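Local coordinates for neuraminidase (Influenza A virus, PDB 4GDI), which forms a tetrameric, calcium-binding, neuraminidase-like beta-propeller that may release terminal sialic acid from glycoconjugates, although its putative active site has diverged, at residues R43-C53 against R320-G328; L114-I125 against F137-L147. One frame throughout, in Å; residues are numbered along the deposited sequence.

Interaction 1 of 2, residues R43-C53 against R320-G328; sequences RAYVSCDLTSC and RSGFFQPKG. With GOL (glycerol), chain S; NO3 (nitrate ion), chain B.
Arg320 reaches across to the backbone of Arg43 and Ala44 at one end of this contact. Its CB starts toward the neighbouring strand, and CG and CD then pass a nitrate ion, probably from the crystallisation liquor. A bend in the chain (chi3 49°) brings NH1 and NH2 to Ala44 O while NE faces the nitrate. NE gives a hydrogen bond to nitrate O1 at 2.9 Å. NH1 and NH2 both grip one acceptor, Ala44 O, at 3.0 and 2.9 Å. This oxygen sits almost in the guanidinium plane; NH1 meets it on a lone pair, whereas NH2 comes in above the carbonyl plane. Arg43 CA lies over one face of the guanidinium, near its rim, and Glu342 adds a salt bridge to NH1.

Further along, Val46 is the partner of Phe324. With CG1 anti to the backbone N (chi1 174°), Val46 puts that methyl over the centre of the Phe324 ring, 3.7 Å from the centroid, in a CH-pi contact. The Cys48-Cys53 disulfide approaches the same ring obliquely, with Cys48 SG 3.7 Å from Phe324 CD2.

Strands 44-48 and 320-324 run nearly parallel, 8° apart, with axes 6.8 Å apart at closest approach. Water fills in between the backbones: one molecule donates to both Val46 O and Phe323 O, another links Cys48 N to Gln325 O. Beyond the strands a glycerol, probably also from the crystallisation liquor, bridges the loops, its O1 donating to Asp49 O and accepting from Lys327 N; it is also hydrogen-bonded to Glu131 O of the second subunit. Parallel innermost strands from adjoining antiparallel blades, meeting near the centre of the chain, are the mark of a beta-propeller, the neuraminidase fold.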
loop_
_atom_site.group_PDB
_atom_site.type_symbol
_atom_site.label_atom_id
_atom_site.label_comp_id
_atom_site.label_asym_id
_atom_site.label_seq_id
_atom_site.Cartn_x
_atom_site.Cartn_y
_atom_site.Cartn_z
ATOM N N ARG A 43 -15.191 -19.328 -6.245
ATOM C CA ARG A 43 -16.147 -19.235 -5.164
ATOM C C ARG A 43 -16.098 -17.831 -4.561
ATOM O O ARG A 43 -16.273 -17.643 -3.360
ATOM C CB ARG A 43 -15.907 -20.341 -4.130
ATOM C CG ARG A 43 -15.950 -21.728 -4.790
ATOM C CD ARG A 43 -16.305 -22.874 -3.855
ATOM N NE ARG A 43 -15.132 -23.421 -3.179
ATOM C CZ ARG A 43 -14.237 -24.235 -3.741
ATOM N NH1 ARG A 43 -14.357 -24.604 -5.013
ATOM N NH2 ARG A 43 -13.208 -24.678 -3.023
ATOM N N ALA A 44 -15.914 -16.848 -5.432
ATOM C CA ALA A 44 -15.793 -15.468 -5.002
ATOM C C ALA A 44 -17.156 -14.833 -4.747
ATOM O O ALA A 44 -18.189 -15.281 -5.262
ATOM C CB ALA A 44 -15.007 -14.641 -6.020
ATOM N N TYR A 45 -17.142 -13.792 -3.921
ATOM C CA TYR A 45 -18.335 -13.003 -3.640
ATOM C C TYR A 45 -17.893 -11.664 -3.064
ATOM O O TYR A 45 -16.715 -11.460 -2.784
ATOM C CB TYR A 45 -19.278 -13.738 -2.671
ATOM C CG TYR A 45 -18.641 -14.104 -1.335
ATOM C CD1 TYR A 45 -17.910 -15.270 -1.197
ATOM C CD2 TYR A 45 -18.772 -13.274 -0.229
ATOM C CE1 TYR A 45 -17.323 -15.619 0.006
ATOM C CE2 TYR A 45 -18.194 -13.612 0.996
ATOM C CZ TYR A 45 -17.473 -14.788 1.102
ATOM O OH TYR A 45 -16.888 -15.133 2.282
ATOM N N VAL A 46 -18.841 -10.759 -2.870
ATOM C CA VAL A 46 -18.508 -9.422 -2.426
ATOM C C VAL A 46 -19.133 -9.141 -1.065
ATOM O O VAL A 46 -20.249 -9.575 -0.792
ATOM C CB VAL A 46 -19.001 -8.354 -3.437
ATOM C CG1 VAL A 46 -18.759 -6.951 -2.869
ATOM C CG2 VAL A 46 -18.313 -8.519 -4.798
ATOM N N SER A 47 -18.429 -8.385 -0.227
ATOM C CA SER A 47 -19.004 -7.918 1.043
ATOM C C SER A 47 -18.273 -6.649 1.470
ATOM O O SER A 47 -17.078 -6.495 1.208
ATOM C CB SER A 47 -18.892 -9.013 2.119
ATOM O OG SER A 47 -19.762 -8.775 3.212
ATOM N N CYS A 48 -18.990 -5.749 2.131
ATOM C CA CYS A 48 -18.482 -4.404 2.401
ATOM C C CYS A 48 -18.416 -4.078 3.895
ATOM O O CYS A 48 -19.218 -4.594 4.692
ATOM C CB CYS A 48 -19.389 -3.370 1.723
ATOM S SG CYS A 48 -19.963 -3.811 0.048
ATOM N N ASP A 49 -17.463 -3.230 4.275
ATOM C CA ASP A 49 -17.511 -2.607 5.590
ATOM C C ASP A 49 -18.304 -1.319 5.429
ATOM O O ASP A 49 -19.060 -1.196 4.463
ATOM C CB ASP A 49 -16.101 -2.408 6.220
ATOM C CG ASP A 49 -15.147 -1.563 5.360
ATOM O OD1 ASP A 49 -15.578 -0.668 4.580
ATOM O OD2 ASP A 49 -13.930 -1.804 5.493
ATOM N N LEU A 50 -18.169 -0.372 6.358
ATOM C CA LEU A 50 -18.931 0.877 6.261
ATOM C C LEU A 50 -18.323 1.872 5.278
ATOM O O LEU A 50 -18.890 2.932 5.018
ATOM C CB LEU A 50 -19.061 1.550 7.628
ATOM C CG LEU A 50 -19.767 0.746 8.718
ATOM C CD1 LEU A 50 -19.904 1.587 9.991
ATOM C CD2 LEU A 50 -21.120 0.286 8.229
ATOM N N THR A 51 -17.177 1.532 4.716
ATOM C CA THR A 51 -16.478 2.450 3.831
ATOM C C THR A 51 -16.362 1.950 2.402
ATOM O O THR A 51 -16.627 2.691 1.456
ATOM C CB THR A 51 -15.062 2.696 4.364
ATOM O OG1 THR A 51 -15.158 3.460 5.560
ATOM C CG2 THR A 51 -14.218 3.449 3.340
ATOM N N SER A 52 -15.944 0.701 2.245
ATOM C CA SER A 52 -15.736 0.133 0.916
ATOM C C SER A 52 -16.036 -1.365 0.868
ATOM O O SER A 52 -16.358 -1.989 1.884
ATOM C CB SER A 52 -14.306 0.405 0.448
ATOM O OG SER A 52 -13.369 -0.138 1.357
ATOM N N CYS A 53 -15.913 -1.940 -0.324
ATOM C CA CYS A 53 -16.296 -3.327 -0.540
ATOM C C CYS A 53 -15.104 -4.159 -0.980
ATOM O O CYS A 53 -14.117 -3.635 -1.505
ATOM C CB CYS A 53 -17.426 -3.400 -1.562
ATOM S SG CYS A 53 -18.864 -2.469 -1.047
ATOM N N ARG A 320 -21.658 -17.937 -11.575
ATOM C CA ARG A 320 -22.342 -17.700 -10.296
ATOM C C ARG A 320 -22.758 -16.240 -10.156
ATOM O O ARG A 320 -22.119 -15.341 -10.719
ATOM C CB ARG A 320 -21.406 -18.076 -9.127
ATOM C CG ARG A 320 -21.027 -19.589 -9.065
ATOM C CD ARG A 320 -19.883 -19.903 -8.097
ATOM N NE ARG A 320 -20.087 -19.300 -6.772
ATOM C CZ ARG A 320 -19.515 -18.173 -6.356
ATOM N NH1 ARG A 320 -18.669 -17.513 -7.137
ATOM N NH2 ARG A 320 -19.779 -17.708 -5.137
ATOM N N SER A 321 -23.817 -15.995 -9.393
ATOM C CA SER A 321 -24.177 -14.624 -9.062
ATOM C C SER A 321 -24.856 -14.591 -7.693
ATOM O O SER A 321 -25.390 -15.597 -7.229
ATOM C CB SER A 321 -25.101 -14.039 -10.148
ATOM O OG SER A 321 -26.293 -14.811 -10.283
ATOM N N GLY A 322 -24.849 -13.433 -7.040
ATOM C CA GLY A 322 -25.508 -13.328 -5.744
ATOM C C GLY A 322 -25.497 -11.918 -5.225
ATOM O O GLY A 322 -24.877 -11.032 -5.823
ATOM N N PHE A 323 -26.177 -11.711 -4.100
ATOM C CA PHE A 323 -26.377 -10.375 -3.568
ATOM C C PHE A 323 -25.203 -9.856 -2.766
ATOM O O PHE A 323 -24.475 -10.621 -2.133
ATOM C CB PHE A 323 -27.566 -10.371 -2.602
ATOM C CG PHE A 323 -28.879 -10.681 -3.240
ATOM C CD1 PHE A 323 -29.442 -9.808 -4.147
ATOM C CD2 PHE A 323 -29.585 -11.821 -2.865
ATOM C CE1 PHE A 323 -30.662 -10.084 -4.712
ATOM C CE2 PHE A 323 -30.801 -12.101 -3.423
ATOM C CZ PHE A 323 -31.347 -11.222 -4.341
ATOM N N PHE A 324 -25.044 -8.538 -2.772
ATOM C CA PHE A 324 -24.366 -7.857 -1.664
ATOM C C PHE A 324 -25.033 -6.506 -1.426
ATOM O O PHE A 324 -25.723 -5.974 -2.305
ATOM C CB PHE A 324 -22.864 -7.687 -1.902
ATOM C CG PHE A 324 -22.502 -6.639 -2.939
ATOM C CD1 PHE A 324 -22.425 -6.965 -4.283
ATOM C CD2 PHE A 324 -22.173 -5.347 -2.549
ATOM C CE1 PHE A 324 -22.050 -6.009 -5.230
ATOM C CE2 PHE A 324 -21.809 -4.378 -3.481
ATOM C CZ PHE A 324 -21.735 -4.711 -4.827
ATOM N N GLN A 325 -24.862 -5.972 -0.227
ATOM C CA GLN A 325 -25.488 -4.696 0.115
ATOM C C GLN A 325 -24.445 -3.679 0.556
ATOM O O GLN A 325 -23.664 -3.940 1.474
ATOM C CB GLN A 325 -26.528 -4.870 1.230
ATOM C CG GLN A 325 -27.768 -5.639 0.818
ATOM C CD GLN A 325 -28.725 -5.830 1.983
ATOM O OE1 GLN A 325 -28.432 -6.572 2.928
ATOM N NE2 GLN A 325 -29.848 -5.142 1.939
ATOM N N PRO A 326 -24.433 -2.513 -0.105
ATOM C CA PRO A 326 -23.618 -1.397 0.383
ATOM C C PRO A 326 -24.067 -1.055 1.795
ATOM O O PRO A 326 -25.258 -1.127 2.073
ATOM C CB PRO A 326 -23.970 -0.249 -0.567
ATOM C CG PRO A 326 -24.592 -0.892 -1.767
ATOM C CD PRO A 326 -25.241 -2.154 -1.282
ATOM N N LYS A 327 -23.146 -0.711 2.681
ATOM C CA LYS A 327 -23.522 -0.506 4.065
ATOM C C LYS A 327 -23.245 0.897 4.576
ATOM O O LYS A 327 -23.662 1.242 5.679
ATOM C CB LYS A 327 -22.827 -1.539 4.952
ATOM C CG LYS A 327 -23.372 -2.949 4.730
ATOM C CD LYS A 327 -22.869 -3.949 5.757
ATOM C CE LYS A 327 -23.500 -5.316 5.488
ATOM N NZ LYS A 327 -22.869 -6.371 6.299
ATOM N N GLY A 328 -22.567 1.709 3.778
ATOM C CA GLY A 328 -22.151 3.028 4.237
ATOM C C GLY A 328 -22.659 4.203 3.427
ATOM O O GLY A 328 -22.067 5.272 3.485
HETATM C C1 GOL S . -19.590 0.562 1.768
HETATM O O1 GOL S . -20.501 -0.279 2.436
HETATM C C2 GOL S . -20.321 1.511 0.824
HETATM O O2 GOL S . -21.692 1.643 1.146
HETATM C C3 GOL S . -20.145 1.047 -0.613
HETATM O O3 GOL S . -20.694 1.996 -1.501
HETATM N N NO3 B . -21.520 -22.733 -6.980
HETATM O O1 NO3 B . -21.523 -21.722 -6.008
HETATM O O2 NO3 B . -20.616 -23.805 -6.869
HETATM O O3 NO3 B . -22.413 -22.669 -8.054
HETATM O O HOH W 1 -22.065 -11.493 -1.253
HETATM O O HOH W 2 -20.280 -7.006 5.087
HETATM O O HOH W 3 -21.868 -5.717 2.293
#

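Interaction 2 of 2, residues L114-I125 against F137-L147; sequences LVANGRDRNSFI and FSASRGGPLRL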
loop_
_atom_site.group_PDB
_atom_site.type_symbol
_atom_site.label_atom_id
_atom_site.label_comp_id
_atom_site.label_asym_id
_atom_site.label_seq_id
_atom_site.Cartn_x
_atom_site.Cartn_y
_atom_site.Cartn_z
ATOM N N LEU A 114 -16.525 -17.047 8.318
ATOM C CA LEU A 114 -16.660 -18.482 8.509
ATOM C C LEU A 114 -15.988 -19.234 7.363
ATOM O O LEU A 114 -16.102 -18.850 6.187
ATOM C CB LEU A 114 -18.137 -18.887 8.571
ATOM C CG LEU A 114 -19.037 -18.286 9.665
ATOM C CD1 LEU A 114 -19.693 -16.979 9.199
ATOM C CD2 LEU A 114 -20.088 -19.308 10.051
ATOM N N VAL A 115 -15.289 -20.304 7.702
ATOM C CA VAL A 115 -14.697 -21.184 6.690
ATOM C C VAL A 115 -14.959 -22.639 7.032
ATOM O O VAL A 115 -15.062 -23.010 8.212
ATOM C CB VAL A 115 -13.170 -21.005 6.560
ATOM C CG1 VAL A 115 -12.816 -19.668 5.909
ATOM C CG2 VAL A 115 -12.507 -21.142 7.912
ATOM N N ALA A 116 -15.024 -23.473 5.996
ATOM C CA ALA A 116 -15.176 -24.904 6.194
ATOM C C ALA A 116 -13.915 -25.607 5.722
ATOM O O ALA A 116 -13.353 -25.243 4.688
ATOM C CB ALA A 116 -16.391 -25.412 5.452
ATOM N N ASN A 117 -13.446 -26.575 6.511
ATOM C CA ASN A 117 -12.268 -27.370 6.156
ATOM C C ASN A 117 -12.495 -28.850 6.465
ATOM O O ASN A 117 -13.383 -29.206 7.244
ATOM C CB ASN A 117 -11.029 -26.901 6.924
ATOM C CG ASN A 117 -10.485 -25.576 6.416
ATOM O OD1 ASN A 117 -9.749 -25.520 5.429
ATOM N ND2 ASN A 117 -10.843 -24.506 7.101
ATOM N N GLY A 118 -11.676 -29.704 5.859
ATOM C CA GLY A 118 -11.746 -31.135 6.100
ATOM C C GLY A 118 -12.716 -31.802 5.147
ATOM O O GLY A 118 -13.479 -31.138 4.448
ATOM N N ARG A 119 -12.684 -33.126 5.109
ATOM C CA ARG A 119 -13.468 -33.861 4.134
ATOM C C ARG A 119 -14.499 -34.726 4.839
ATOM O O ARG A 119 -14.226 -35.309 5.892
ATOM C CB ARG A 119 -12.552 -34.720 3.250
ATOM C CG ARG A 119 -11.409 -33.939 2.592
ATOM C CD ARG A 119 -10.385 -34.883 1.954
ATOM N NE ARG A 119 -9.008 -34.389 2.060
ATOM C CZ ARG A 119 -8.366 -33.696 1.118
ATOM N NH1 ARG A 119 -8.959 -33.392 -0.031
ATOM N NH2 ARG A 119 -7.115 -33.302 1.327
ATOM N N ASP A 120 -15.693 -34.787 4.255
ATOM C CA ASP A 120 -16.731 -35.690 4.721
ATOM C C ASP A 120 -16.912 -35.580 6.227
ATOM O O ASP A 120 -17.241 -34.517 6.743
ATOM C CB ASP A 120 -16.370 -37.129 4.326
ATOM C CG ASP A 120 -15.746 -37.218 2.943
ATOM O OD1 ASP A 120 -16.287 -36.600 1.999
ATOM O OD2 ASP A 120 -14.700 -37.896 2.806
ATOM N N ARG A 121 -16.682 -36.681 6.932
ATOM C CA ARG A 121 -16.940 -36.769 8.357
ATOM C C ARG A 121 -15.993 -35.891 9.160
ATOM O O ARG A 121 -16.264 -35.583 10.322
ATOM C CB ARG A 121 -16.780 -38.229 8.794
ATOM C CG ARG A 121 -17.655 -38.670 9.949
ATOM C CD ARG A 121 -18.059 -40.134 9.779
ATOM N NE ARG A 121 -19.161 -40.285 8.829
ATOM C CZ ARG A 121 -20.451 -40.278 9.162
ATOM N NH1 ARG A 121 -20.825 -40.134 10.431
ATOM N NH2 ARG A 121 -21.379 -40.419 8.221
ATOM N N ASN A 122 -14.876 -35.500 8.548
ATOM C CA ASN A 122 -13.883 -34.681 9.238
ATOM C C ASN A 122 -14.146 -33.180 9.091
ATOM O O ASN A 122 -13.480 -32.356 9.720
ATOM C CB ASN A 122 -12.475 -34.994 8.720
ATOM C CG ASN A 122 -11.956 -36.350 9.193
ATOM O OD1 ASN A 122 -12.546 -36.993 10.062
ATOM N ND2 ASN A 122 -10.834 -36.779 8.626
ATOM N N SER A 123 -15.113 -32.821 8.258
ATOM C CA SER A 123 -15.371 -31.416 7.990
ATOM C C SER A 123 -15.783 -30.642 9.260
ATOM O O SER A 123 -16.579 -31.114 10.078
ATOM C CB SER A 123 -16.439 -31.269 6.896
ATOM O OG SER A 123 -16.811 -29.906 6.721
ATOM N N PHE A 124 -15.235 -29.445 9.415
ATOM C CA PHE A 124 -15.622 -28.586 10.519
ATOM C C PHE A 124 -15.630 -27.129 10.068
ATOM O O PHE A 124 -14.975 -26.755 9.101
ATOM C CB PHE A 124 -14.672 -28.770 11.714
ATOM C CG PHE A 124 -13.286 -28.254 11.461
ATOM C CD1 PHE A 124 -12.391 -28.983 10.704
ATOM C CD2 PHE A 124 -12.880 -27.032 11.980
ATOM C CE1 PHE A 124 -11.122 -28.501 10.458
ATOM C CE2 PHE A 124 -11.619 -26.548 11.732
ATOM C CZ PHE A 124 -10.736 -27.285 10.974
ATOM N N ILE A 125 -16.389 -26.309 10.780
ATOM C CA ILE A 125 -16.417 -24.889 10.515
ATOM C C ILE A 125 -15.754 -24.156 11.673
ATOM O O ILE A 125 -15.906 -24.557 12.838
ATOM C CB ILE A 125 -17.877 -24.407 10.272
ATOM C CG1 ILE A 125 -18.289 -24.767 8.842
ATOM C CG2 ILE A 125 -18.008 -22.896 10.509
ATOM C CD1 ILE A 125 -19.788 -24.601 8.544
ATOM N N PHE A 137 -17.587 -25.738 15.021
ATOM C CA PHE A 137 -18.450 -26.904 15.136
ATOM C C PHE A 137 -18.205 -27.873 13.971
ATOM O O PHE A 137 -17.701 -27.486 12.919
ATOM C CB PHE A 137 -19.926 -26.500 15.255
ATOM C CG PHE A 137 -20.417 -25.620 14.139
ATOM C CD1 PHE A 137 -20.952 -26.171 12.995
ATOM C CD2 PHE A 137 -20.369 -24.241 14.255
ATOM C CE1 PHE A 137 -21.423 -25.360 11.960
ATOM C CE2 PHE A 137 -20.832 -23.416 13.221
ATOM C CZ PHE A 137 -21.359 -23.984 12.075
ATOM N N SER A 138 -18.546 -29.138 14.180
ATOM C CA SER A 138 -18.224 -30.201 13.230
ATOM C C SER A 138 -19.460 -30.757 12.542
ATOM O O SER A 138 -20.569 -30.631 13.045
ATOM C CB SER A 138 -17.519 -31.345 13.961
ATOM O OG SER A 138 -16.307 -30.912 14.546
ATOM N N ALA A 139 -19.247 -31.395 11.399
ATOM C CA ALA A 139 -20.312 -32.093 10.699
ATOM C C ALA A 139 -21.077 -32.985 11.655
ATOM O O ALA A 139 -20.499 -33.555 12.582
ATOM C CB ALA A 139 -19.730 -32.934 9.584
ATOM N N SER A 140 -22.376 -33.122 11.431
ATOM C CA SER A 140 -23.175 -34.032 12.248
ATOM C C SER A 140 -24.068 -34.939 11.407
ATOM O O SER A 140 -24.701 -35.846 11.934
ATOM C CB SER A 140 -24.023 -33.243 13.248
ATOM O OG SER A 140 -25.021 -32.488 12.586
ATOM N N ARG A 141 -24.117 -34.695 10.102
ATOM C CA ARG A 141 -24.938 -35.499 9.213
ATOM C C ARG A 141 -24.083 -36.103 8.106
ATOM O O ARG A 141 -24.569 -36.397 7.014
ATOM C CB ARG A 141 -26.066 -34.652 8.631
ATOM C CG ARG A 141 -27.036 -34.123 9.678
ATOM C CD ARG A 141 -27.900 -35.242 10.249
ATOM N NE ARG A 141 -29.100 -34.732 10.907
ATOM C CZ ARG A 141 -29.167 -34.358 12.185
ATOM N NH1 ARG A 141 -28.099 -34.422 12.975
ATOM N NH2 ARG A 141 -30.316 -33.912 12.680
ATOM N N GLY A 142 -22.799 -36.284 8.390
ATOM C CA GLY A 142 -21.914 -36.968 7.464
ATOM C C GLY A 142 -20.958 -36.065 6.712
ATOM O O GLY A 142 -19.950 -36.537 6.175
ATOM N N GLY A 143 -21.261 -34.771 6.661
ATOM C CA GLY A 143 -20.388 -33.831 5.986
ATOM C C GLY A 143 -20.436 -33.961 4.483
ATOM O O GLY A 143 -21.165 -34.791 3.955
ATOM N N PRO A 144 -19.693 -33.098 3.784
ATOM C CA PRO A 144 -18.954 -32.004 4.420
ATOM C C PRO A 144 -19.886 -30.870 4.826
ATOM O O PRO A 144 -20.959 -30.714 4.240
ATOM C CB PRO A 144 -18.021 -31.533 3.306
ATOM C CG PRO A 144 -18.782 -31.811 2.049
ATOM C CD PRO A 144 -19.565 -33.074 2.315
ATOM N N LEU A 145 -19.517 -30.109 5.842
ATOM C CA LEU A 145 -20.178 -28.835 6.073
ATOM C C LEU A 145 -19.886 -27.901 4.904
ATOM O O LEU A 145 -18.777 -27.897 4.365
ATOM C CB LEU A 145 -19.728 -28.214 7.386
ATOM C CG LEU A 145 -20.172 -29.004 8.610
ATOM C CD1 LEU A 145 -19.559 -28.398 9.850
ATOM C CD2 LEU A 145 -21.693 -29.051 8.718
ATOM N N ARG A 146 -20.904 -27.140 4.515
ATOM C CA ARG A 146 -20.834 -26.279 3.345
ATOM C C ARG A 146 -21.340 -24.880 3.667
ATOM O O ARG A 146 -22.470 -24.704 4.114
ATOM C CB ARG A 146 -21.657 -26.882 2.198
ATOM C CG ARG A 146 -21.221 -28.304 1.844
ATOM C CD ARG A 146 -21.977 -28.863 0.667
ATOM N NE ARG A 146 -23.403 -29.110 0.873
ATOM C CZ ARG A 146 -23.918 -30.128 1.562
ATOM N NH1 ARG A 146 -23.136 -30.965 2.237
ATOM N NH2 ARG A 146 -25.234 -30.290 1.608
ATOM N N LEU A 147 -20.466 -23.899 3.470
ATOM C CA LEU A 147 -20.833 -22.488 3.542
ATOM C C LEU A 147 -21.227 -21.958 2.158
ATOM O O LEU A 147 -20.754 -22.462 1.142
ATOM C CB LEU A 147 -19.676 -21.700 4.142
ATOM C CG LEU A 147 -19.515 -22.008 5.636
ATOM C CD1 LEU A 147 -18.120 -21.664 6.206
ATOM C CD2 LEU A 147 -20.586 -21.252 6.404
HETATM O O HOH W 4 -20.101 -39.282 5.525
#
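Ile125 and Phe137 run alongside each other from neighbouring strands, on one face of the beta hairpin made by strands 124-129 and 132-138, the last two strands of a four-stranded antiparallel propeller blade. Theirs is a hydrogen-bonded pair: Ile125 N donates to Phe137 O at 2.8 Å, and Phe137 N returns the bond to Ile125 O. A chi1 of 55° swings the Phe137 ring back over its neighbour, so that Ile125 CB stands over the ring face toward its rim, 4.2 Å from the centroid. The same ring stacks with Tyr177.

After the hairpin the chain doubles back over this face. Leu145 crosses Ile125 obliquely, its CB 3.8 Å from Ile125 CD1, while Leu147 CG packs against the same methyl. Leu147 then crosses Leu114 at about a right angle; its CD1 lies against the backbone carbonyl carbons of Leu114 and Val115 and comes within 3.6 Å of Leu114 CB. Phe124 projects from the other face, where Ile369 of the third subunit packs on it.

Polar contacts fasten the returning loop. A chi1 of 174° sets Ser123 OG beside its own carbonyl carbon, where it accepts from Leu145 N at 2.9 Å, just past the cis peptide before Pro144. At the turn, Gly143 CA points a hydrogen at Asp120 O, 3.3 Å away.

Along the chain, 114-125 and 137-147 come between 43-53 and 320-328, so interaction 2 is nested inside the long loop that interaction 1 closes. Interaction 1 joins two sheets by their facing strands, 44-48 and 317-324, and its centre lies about 9 Å from the centre of the chain. Interaction 2 belongs to a third sheet, that of strands 101-106 to 132-138, with its centre about 20 Å out. The contact centres are 25 Å apart, yet the nearest atoms come within about 5 Å without touching. One contact thus brings early and late parts of the propeller together near its middle; the other packs the outermost hairpin of one blade under the chain that leads on to the next, beside the third subunit.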